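Local coordinates for protein short chain dehydrogenase (PDB 3G1T) that probably catalyses the NAD(P)-dependent oxidation or reduction of a substrate that remains unidentified, at residues D10-R15 against L226-M231; R28-T33 against D222-Y227; A102-E107 against M123-N128. All coordinates share one frame; numbering follows the deposited sequence.

Contact 1 of 3, residues D10-R15 against L226-M231; sequences DLLQNR and LYLWLM
Leu12 turns its CG back beside its own backbone N (chi1 -62°) and then runs on extended (chi2 -177°), which spreads its two methyls toward residues 228-231, CD1 chiefly toward Leu228 and CD2 toward Met231. CD1 of Leu12 meets CD2 of Leu228 at 3.8 Å. CD2 of Leu12 settles on the base of Met231: it lies 3.6 Å from C of Met231 and 3.9 Å from Met231 CB, while the thioether end of Met231 bends off toward Ser148 and Val150 of strand 147-152. Next to it, Leu11 takes the other course, CG swung opposite its backbone N (chi1 -174°), and lays CD2 against the backbone O of Leu228 at 3.7 Å. Two overlapping beta turns, type I from Asp10 to Gln13 and type II from Leu12 to Arg15, present these side chains to the helix.

The polar link runs through water. One molecule accepts from Arg15 NE at 2.7 Å, lying in the guanidinium plane at its edge, and donates to Met231 O at 2.8 Å, a carbonyl at the C-terminal end of the segment. The rest of the guanidinium is engaged elsewhere, NH1 in a salt bridge with Asp145; the salt bridge and the water together probably limit its rotation. Tyr34 of helix 25-36 packs on Leu12, and Tyr37, just beyond the helix, touches Leu228. The arrangement belongs to a Rossmann fold, where the lead-in to the interior strand 16-19 packs against the late helix that precedes the outermost strand 242-244.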
loop_
_atom_site.group_PDB
_atom_site.type_symbol
_atom_site.label_atom_id
_atom_site.label_comp_id
_atom_site.label_asym_id
_atom_site.label_seq_id
_atom_site.Cartn_x
_atom_site.Cartn_y
_atom_site.Cartn_z
ATOM N N ASP A 10 13.307 -34.475 4.839
ATOM C CA ASP A 10 14.320 -33.645 5.450
ATOM C C ASP A 10 14.658 -32.440 4.587
ATOM O O ASP A 10 15.718 -31.810 4.761
ATOM C CB ASP A 10 15.578 -34.454 5.803
ATOM C CG ASP A 10 16.210 -35.097 4.634
ATOM O OD1 ASP A 10 15.602 -35.114 3.552
ATOM O OD2 ASP A 10 17.347 -35.563 4.819
ATOM N N LEU A 11 13.713 -32.040 3.719
ATOM C CA LEU A 11 13.903 -30.744 2.977
ATOM C C LEU A 11 14.437 -29.587 3.819
ATOM O O LEU A 11 15.354 -28.868 3.343
ATOM C CB LEU A 11 12.582 -30.324 2.323
ATOM C CG LEU A 11 12.579 -29.087 1.389
ATOM C CD1 LEU A 11 13.321 -29.435 0.065
ATOM C CD2 LEU A 11 11.185 -28.578 1.169
ATOM N N LEU A 12 13.853 -29.366 5.019
ATOM C CA LEU A 12 14.166 -28.156 5.811
ATOM C C LEU A 12 15.103 -28.454 7.007
ATOM O O LEU A 12 15.262 -27.663 7.931
ATOM C CB LEU A 12 12.806 -27.510 6.241
ATOM C CG LEU A 12 11.968 -27.065 5.029
ATOM C CD1 LEU A 12 10.667 -26.349 5.672
ATOM C CD2 LEU A 12 12.740 -26.130 4.006
ATOM N N GLN A 13 15.765 -29.613 6.956
ATOM C CA GLN A 13 16.519 -30.063 8.126
ATOM C C GLN A 13 17.520 -29.018 8.543
ATOM O O GLN A 13 18.363 -28.530 7.728
ATOM C CB GLN A 13 17.249 -31.374 7.796
ATOM C CG GLN A 13 17.902 -31.989 9.032
ATOM C CD GLN A 13 16.881 -32.361 10.142
ATOM O OE1 GLN A 13 15.817 -33.022 9.916
ATOM N NE2 GLN A 13 17.193 -31.923 11.332
ATOM N N ASN A 14 17.457 -28.645 9.816
ATOM C CA ASN A 14 18.300 -27.601 10.430
ATOM C C ASN A 14 18.094 -26.186 9.955
ATOM O O ASN A 14 18.862 -25.290 10.381
ATOM C CB ASN A 14 19.835 -27.925 10.372
ATOM C CG ASN A 14 20.170 -29.293 10.830
ATOM O OD1 ASN A 14 19.536 -29.786 11.723
ATOM N ND2 ASN A 14 21.211 -29.940 10.220
ATOM N N ARG A 15 17.039 -25.930 9.169
ATOM C CA ARG A 15 16.836 -24.528 8.722
ATOM C C ARG A 15 16.001 -23.824 9.768
ATOM O O ARG A 15 15.022 -24.391 10.273
ATOM C CB ARG A 15 16.221 -24.460 7.334
ATOM C CG ARG A 15 17.136 -25.190 6.388
ATOM C CD ARG A 15 16.836 -24.815 5.009
ATOM N NE ARG A 15 17.234 -23.486 4.580
ATOM C CZ ARG A 15 18.500 -23.117 4.287
ATOM N NH1 ARG A 15 19.578 -23.881 4.514
ATOM N NH2 ARG A 15 18.712 -21.905 3.799
ATOM N N LEU A 226 3.155 -25.349 -1.536
ATOM C CA LEU A 226 3.776 -24.118 -1.904
ATOM C C LEU A 226 4.585 -23.499 -0.770
ATOM O O LEU A 226 5.683 -22.988 -1.046
ATOM C CB LEU A 226 2.695 -23.131 -2.450
ATOM C CG LEU A 226 3.226 -21.763 -2.839
ATOM C CD1 LEU A 226 4.085 -21.935 -4.112
ATOM C CD2 LEU A 226 2.057 -20.797 -3.193
ATOM N N TYR A 227 4.054 -23.510 0.471
ATOM C CA TYR A 227 4.750 -23.050 1.652
ATOM C C TYR A 227 6.052 -23.737 1.932
ATOM O O TYR A 227 7.011 -23.065 2.309
ATOM C CB TYR A 227 3.809 -23.164 2.885
ATOM C CG TYR A 227 2.723 -22.076 2.867
ATOM C CD1 TYR A 227 2.837 -20.971 3.689
ATOM C CD2 TYR A 227 1.582 -22.174 2.007
ATOM C CE1 TYR A 227 1.893 -19.943 3.700
ATOM C CE2 TYR A 227 0.580 -21.144 2.054
ATOM C CZ TYR A 227 0.766 -20.070 2.892
ATOM O OH TYR A 227 -0.129 -19.055 2.967
ATOM N N LEU A 228 6.074 -25.061 1.731
ATOM C CA LEU A 228 7.291 -25.867 1.807
ATOM C C LEU A 228 8.249 -25.503 0.652
ATOM O O LEU A 228 9.465 -25.277 0.925
ATOM C CB LEU A 228 6.953 -27.388 1.627
ATOM C CG LEU A 228 6.495 -27.929 2.963
ATOM C CD1 LEU A 228 5.695 -29.270 2.706
ATOM C CD2 LEU A 228 7.737 -28.052 3.986
ATOM N N TRP A 229 7.728 -25.426 -0.585
ATOM C CA TRP A 229 8.602 -25.153 -1.765
ATOM C C TRP A 229 9.364 -23.829 -1.603
ATOM O O TRP A 229 10.589 -23.770 -1.820
ATOM C CB TRP A 229 7.720 -25.118 -2.992
ATOM C CG TRP A 229 8.525 -24.880 -4.239
ATOM C CD1 TRP A 229 9.341 -25.791 -4.893
ATOM C CD2 TRP A 229 8.566 -23.680 -4.985
ATOM N NE1 TRP A 229 9.893 -25.195 -6.027
ATOM C CE2 TRP A 229 9.460 -23.893 -6.085
ATOM C CE3 TRP A 229 7.939 -22.437 -4.835
ATOM C CZ2 TRP A 229 9.699 -22.908 -7.057
ATOM C CZ3 TRP A 229 8.203 -21.441 -5.771
ATOM C CH2 TRP A 229 9.095 -21.689 -6.870
ATOM N N LEU A 230 8.684 -22.773 -1.148
ATOM C CA LEU A 230 9.407 -21.480 -0.970
ATOM C C LEU A 230 10.457 -21.450 0.113
ATOM O O LEU A 230 11.326 -20.591 0.068
ATOM C CB LEU A 230 8.445 -20.289 -0.779
ATOM C CG LEU A 230 7.762 -19.816 -2.067
ATOM C CD1 LEU A 230 6.728 -18.756 -1.711
ATOM C CD2 LEU A 230 8.729 -19.200 -3.126
ATOM N N MET A 231 10.405 -22.371 1.119
ATOM C CA MET A 231 11.450 -22.331 2.168
ATOM C C MET A 231 12.659 -23.240 1.830
ATOM O O MET A 231 13.745 -23.043 2.365
ATOM C CB MET A 231 10.850 -22.760 3.525
ATOM C CG MET A 231 9.997 -21.627 4.221
ATOM S SD MET A 231 10.872 -20.028 4.485
ATOM C CE MET A 231 9.513 -18.932 4.860
HETATM O O HOH W 1 15.327 -21.570 4.150
#

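Contact 2 of 3, residues R28-T33 against D222-Y227; sequences REAALT and DIMPLY
Helix 25-36 and residues 222-227, leading into helix 224-231, come together most closely at Ala30 and Met224, whose CA atoms are 7.0 Å apart. This is helix-on-helix packing on one face of the Rossmann sheet: helix 25-36 is the one that starts within the glycine-rich TGxxxGxG motif, the dinucleotide-binding signature of short-chain dehydrogenases.

Met224 carries the contact. Its chain bends at chi2 and again at chi3 (102°), curling along the groove between Glu29, Ala30 and Thr33 rather than pointing straight into it. SD lies 3.6 Å from the CA of Ala30, close on the helix backbone because the alanine side chain is small. One step back, CG of Met224 meets CG of Glu29 at 3.9 Å. The terminal methyl, CE, then turns over one face of the Tyr227 ring, 3.8 Å above its plane and offset toward the rim, a packing made within residues 222-227. Ala30 CB reaches the same ring obliquely at CD1 of Tyr227, 4.4 Å away, and both Ala30 and Tyr227 also rest on Leu99 of strand 97-99.

Thr33 closes the other end of the groove. Its OG1 sits 3.3 Å from CG of Met224, yet the hydroxyl is not left without a polar partner in this apolar setting: it donates back along its own helix to Glu29 O at 2.7 Å, from above the carbonyl plane, and that oxygen also accepts from Thr33 N.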
loop_
_atom_site.group_PDB
_atom_site.type_symbol
_atom_site.label_atom_id
_atom_site.label_comp_id
_atom_site.label_asym_id
_atom_site.label_seq_id
_atom_site.Cartn_x
_atom_site.Cartn_y
_atom_site.Cartn_z
ATOM N N ARG A 28 -0.187 -21.424 12.135
ATOM C CA ARG A 28 0.001 -22.661 12.905
ATOM C C ARG A 28 0.322 -23.898 12.038
ATOM O O ARG A 28 1.254 -24.685 12.389
ATOM C CB ARG A 28 -1.282 -22.911 13.710
ATOM C CG ARG A 28 -1.350 -24.263 14.330
ATOM C CD ARG A 28 -2.728 -24.438 15.048
ATOM N NE ARG A 28 -2.724 -25.726 15.712
ATOM C CZ ARG A 28 -3.039 -26.866 15.095
ATOM N NH1 ARG A 28 -3.396 -26.848 13.809
ATOM N NH2 ARG A 28 -3.017 -28.036 15.772
ATOM N N GLU A 29 -0.426 -24.074 10.919
ATOM C CA GLU A 29 -0.161 -25.153 9.943
ATOM C C GLU A 29 1.245 -25.112 9.398
ATOM O O GLU A 29 1.928 -26.123 9.324
ATOM C CB GLU A 29 -1.134 -25.131 8.754
ATOM C CG GLU A 29 -1.234 -26.470 8.021
ATOM C CD GLU A 29 -1.865 -27.584 8.898
ATOM O OE1 GLU A 29 -2.663 -27.259 9.795
ATOM O OE2 GLU A 29 -1.589 -28.758 8.675
ATOM N N ALA A 30 1.712 -23.928 9.004
ATOM C CA ALA A 30 3.058 -23.847 8.444
ATOM C C ALA A 30 4.111 -24.153 9.534
ATOM O O ALA A 30 5.090 -24.855 9.275
ATOM C CB ALA A 30 3.258 -22.485 7.797
ATOM N N ALA A 31 3.895 -23.673 10.749
ATOM C CA ALA A 31 4.847 -23.999 11.856
ATOM C C ALA A 31 4.962 -25.545 12.086
ATOM O O ALA A 31 6.054 -26.149 12.129
ATOM C CB ALA A 31 4.490 -23.262 13.105
ATOM N N LEU A 32 3.815 -26.212 12.238
ATOM C CA LEU A 32 3.779 -27.679 12.294
ATOM C C LEU A 32 4.439 -28.382 11.135
ATOM O O LEU A 32 5.234 -29.315 11.359
ATOM C CB LEU A 32 2.321 -28.148 12.311
ATOM C CG LEU A 32 1.641 -27.886 13.660
ATOM C CD1 LEU A 32 0.156 -28.275 13.402
ATOM C CD2 LEU A 32 2.199 -28.714 14.816
ATOM N N THR A 33 4.074 -27.978 9.900
ATOM C CA THR A 33 4.568 -28.582 8.667
ATOM C C THR A 33 6.081 -28.326 8.526
ATOM O O THR A 33 6.861 -29.240 8.226
ATOM C CB THR A 33 3.884 -27.989 7.396
ATOM O OG1 THR A 33 2.465 -28.048 7.487
ATOM C CG2 THR A 33 4.255 -28.790 6.186
ATOM N N ASP A 222 -3.994 -28.639 3.040
ATOM C CA ASP A 222 -4.023 -28.826 1.598
ATOM C C ASP A 222 -3.098 -27.913 0.824
ATOM O O ASP A 222 -2.551 -28.323 -0.211
ATOM C CB ASP A 222 -5.434 -28.627 1.051
ATOM C CG ASP A 222 -6.444 -29.683 1.571
ATOM O OD1 ASP A 222 -6.064 -30.813 1.903
ATOM O OD2 ASP A 222 -7.645 -29.344 1.634
ATOM N N ILE A 223 -2.917 -26.687 1.304
ATOM C CA ILE A 223 -2.150 -25.701 0.548
ATOM C C ILE A 223 -0.668 -25.652 0.907
ATOM O O ILE A 223 0.067 -24.803 0.395
ATOM C CB ILE A 223 -2.827 -24.273 0.588
ATOM C CG1 ILE A 223 -2.852 -23.658 2.014
ATOM C CG2 ILE A 223 -4.218 -24.351 -0.086
ATOM C CD1 ILE A 223 -3.132 -22.144 2.021
ATOM N N MET A 224 -0.234 -26.571 1.771
ATOM C CA MET A 224 1.186 -26.526 2.258
ATOM C C MET A 224 2.299 -26.717 1.216
ATOM O O MET A 224 3.386 -26.172 1.453
ATOM C CB MET A 224 1.392 -27.498 3.430
ATOM C CG MET A 224 0.846 -26.911 4.792
ATOM S SD MET A 224 1.566 -25.397 5.530
ATOM C CE MET A 224 0.353 -24.143 5.082
ATOM N N PRO A 225 2.059 -27.432 0.093
ATOM C CA PRO A 225 3.208 -27.696 -0.824
ATOM C C PRO A 225 3.919 -26.397 -1.239
ATOM O O PRO A 225 5.163 -26.347 -1.243
ATOM C CB PRO A 225 2.567 -28.407 -2.027
ATOM C CG PRO A 225 1.420 -29.201 -1.379
ATOM C CD PRO A 225 0.885 -28.298 -0.226
ATOM N N LEU A 226 3.155 -25.349 -1.536
ATOM C CA LEU A 226 3.776 -24.118 -1.904
ATOM C C LEU A 226 4.585 -23.499 -0.770
ATOM O O LEU A 226 5.683 -22.988 -1.046
ATOM C CB LEU A 226 2.695 -23.131 -2.450
ATOM C CG LEU A 226 3.226 -21.763 -2.839
ATOM C CD1 LEU A 226 4.085 -21.935 -4.112
ATOM C CD2 LEU A 226 2.057 -20.797 -3.193
ATOM N N TYR A 227 4.054 -23.510 0.471
ATOM C CA TYR A 227 4.750 -23.050 1.652
ATOM C C TYR A 227 6.052 -23.737 1.932
ATOM O O TYR A 227 7.011 -23.065 2.309
ATOM C CB TYR A 227 3.809 -23.164 2.885
ATOM C CG TYR A 227 2.723 -22.076 2.867
ATOM C CD1 TYR A 227 2.837 -20.971 3.689
ATOM C CD2 TYR A 227 1.582 -22.174 2.007
ATOM C CE1 TYR A 227 1.893 -19.943 3.700
ATOM C CE2 TYR A 227 0.580 -21.144 2.054
ATOM C CZ TYR A 227 0.766 -20.070 2.892
ATOM O OH TYR A 227 -0.129 -19.055 2.967
#

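Contact 3 of 3, residues A102-E107 against M123-N128; sequences AGLLGE and MQVNVN
The carboxamide of Asn126 pairs with the backbone of Leu104 through two hydrogen bonds. Leu104 N donates to Asn126 OD1 at 2.8 Å, nearly straight at 164° and in the carbonyl plane on a lone pair. In return Asn126 ND2 donates to Leu104 O at 2.9 Å, also on a lone pair, though the acceptor is tilted slightly from the amide plane. Both backbone polar groups of Leu104 are thus read by a single side chain, much as a neighbouring strand would do. With chi1 at -66°, CG lies beside the helix backbone N and the amide leans out toward the loop, while a further bond from ND2 to Ser170 OG of helix 165-185 helps to fix its rotation.

Gly103 packs alongside: its CA is 3.3 Å from Asn126 OD1 and 4.0 Å from CG1 of Val125. Farther out, Val125 CG2 touches Leu104 CD2 at 3.8 Å, the two side chains crossing at about a right angle, with Leu74 and Arg46 lying on the valine as well. The helix itself widens into a pi-type turn at 124-128, where Met123 O accepts from the N atoms of both Val127 and Asn128.

The loop begins with the last two residues of the NAG motif after strand 97-99, and Tyr167, which touches Asn126, opens a YxxxK sequence; the arrangement is consistent with the active-site region of classical short-chain dehydrogenases.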
loop_
_atom_site.group_PDB
_atom_site.type_symbol
_atom_site.label_atom_id
_atom_site.label_comp_id
_atom_site.label_asym_id
_atom_site.label_seq_id
_atom_site.Cartn_x
_atom_site.Cartn_y
_atom_site.Cartn_z
ATOM N N ALA A 102 0.836 -13.203 9.801
ATOM C CA ALA A 102 -0.035 -12.259 10.536
ATOM C C ALA A 102 -0.681 -11.213 9.637
ATOM O O ALA A 102 -0.060 -10.699 8.721
ATOM C CB ALA A 102 0.762 -11.572 11.645
ATOM N N GLY A 103 -1.936 -10.874 9.935
ATOM C CA GLY A 103 -2.621 -9.912 9.084
ATOM C C GLY A 103 -3.903 -9.559 9.805
ATOM O O GLY A 103 -4.387 -10.360 10.586
ATOM N N LEU A 104 -4.409 -8.372 9.534
ATOM C CA LEU A 104 -5.716 -7.942 10.010
ATOM C C LEU A 104 -6.622 -7.780 8.753
ATOM O O LEU A 104 -6.218 -7.235 7.701
ATOM C CB LEU A 104 -5.595 -6.641 10.763
ATOM C CG LEU A 104 -6.398 -6.216 11.998
ATOM C CD1 LEU A 104 -6.315 -7.267 13.140
ATOM C CD2 LEU A 104 -5.844 -4.880 12.479
ATOM N N LEU A 105 -7.854 -8.328 8.822
ATOM C CA LEU A 105 -8.794 -8.081 7.732
ATOM C C LEU A 105 -9.433 -6.672 7.710
ATOM O O LEU A 105 -9.721 -6.100 6.639
ATOM C CB LEU A 105 -9.932 -9.123 7.865
ATOM C CG LEU A 105 -11.028 -8.924 6.797
ATOM C CD1 LEU A 105 -10.463 -9.323 5.487
ATOM C CD2 LEU A 105 -12.233 -9.864 7.144
ATOM N N GLY A 106 -9.714 -6.162 8.907
ATOM C CA GLY A 106 -10.469 -4.925 9.096
ATOM C C GLY A 106 -11.888 -5.126 8.547
ATOM O O GLY A 106 -12.453 -6.219 8.588
ATOM N N GLU A 107 -12.430 -4.047 7.997
ATOM C CA GLU A 107 -13.834 -3.985 7.663
ATOM C C GLU A 107 -14.088 -4.361 6.212
ATOM O O GLU A 107 -13.388 -3.901 5.268
ATOM C CB GLU A 107 -14.311 -2.559 7.922
ATOM C CG GLU A 107 -15.774 -2.411 7.741
ATOM C CD GLU A 107 -16.272 -1.003 8.019
ATOM O OE1 GLU A 107 -15.504 -0.151 8.563
ATOM O OE2 GLU A 107 -17.475 -0.752 7.695
ATOM N N MET A 123 -3.516 -0.928 8.115
ATOM C CA MET A 123 -2.247 -0.483 7.509
ATOM C C MET A 123 -1.095 -0.758 8.495
ATOM O O MET A 123 0.015 -1.131 8.087
ATOM C CB MET A 123 -2.299 1.006 7.128
ATOM C CG MET A 123 -3.116 1.231 5.774
ATOM S SD MET A 123 -2.701 0.344 4.190
ATOM C CE MET A 123 -1.203 1.227 4.001
ATOM N N GLN A 124 -1.344 -0.505 9.770
ATOM C CA GLN A 124 -0.300 -0.636 10.783
ATOM C C GLN A 124 0.136 -2.084 10.912
ATOM O O GLN A 124 1.350 -2.347 11.062
ATOM C CB GLN A 124 -0.767 -0.121 12.176
ATOM C CG GLN A 124 0.400 0.050 13.194
ATOM C CD GLN A 124 1.405 1.082 12.690
ATOM O OE1 GLN A 124 1.024 1.973 11.963
ATOM N NE2 GLN A 124 2.666 1.040 13.179
ATOM N N VAL A 125 -0.815 -3.030 10.899
ATOM C CA VAL A 125 -0.413 -4.436 11.074
ATOM C C VAL A 125 0.205 -4.929 9.749
ATOM O O VAL A 125 1.299 -5.547 9.758
ATOM C CB VAL A 125 -1.631 -5.355 11.478
ATOM C CG1 VAL A 125 -1.300 -6.896 11.397
ATOM C CG2 VAL A 125 -2.084 -4.966 12.883
ATOM N N ASN A 126 -0.537 -4.737 8.651
ATOM C CA ASN A 126 -0.246 -5.476 7.429
ATOM C C ASN A 126 0.940 -4.833 6.720
ATOM O O ASN A 126 1.721 -5.530 6.030
ATOM C CB ASN A 126 -1.454 -5.532 6.459
ATOM C CG ASN A 126 -2.630 -6.339 7.049
ATOM O OD1 ASN A 126 -2.513 -6.780 8.218
ATOM N ND2 ASN A 126 -3.737 -6.515 6.290
ATOM N N VAL A 127 1.101 -3.527 6.901
ATOM C CA VAL A 127 2.210 -2.883 6.216
ATOM C C VAL A 127 3.321 -2.379 7.160
ATOM O O VAL A 127 4.510 -2.781 7.045
ATOM C CB VAL A 127 1.749 -1.700 5.327
ATOM C CG1 VAL A 127 2.933 -1.141 4.473
ATOM C CG2 VAL A 127 0.666 -2.140 4.377
ATOM N N ASN A 128 2.991 -1.496 8.072
ATOM C CA ASN A 128 4.118 -0.840 8.791
ATOM C C ASN A 128 4.825 -1.718 9.806
ATOM O O ASN A 128 6.055 -1.664 9.953
ATOM C CB ASN A 128 3.657 0.442 9.496
ATOM C CG ASN A 128 2.998 1.434 8.545
ATOM O OD1 ASN A 128 3.313 1.477 7.386
ATOM N ND2 ASN A 128 1.998 2.191 9.052
#

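How the contacts relate
Contacts 1 and 2 are both buried and share helix 224-231, one through its later residues, the other through its earlier ones; they touch where Leu228 CD1 meets Thr33 CG2 at 3.8 Å. Their chemistry is mostly apolar, leucines in contact 1 and a curled methionine in contact 2, with a bridging water in contact 1. Contact 3 lies on the opposite side of the chain's centre, its centre 26 Å from that of contact 1 and 21 Å from that of contact 2. It is partly buried, relies on direct side-chain to backbone hydrogen bonds, and its helix also meets the second subunit, with Gln124 bonded to Gln120 of that chain.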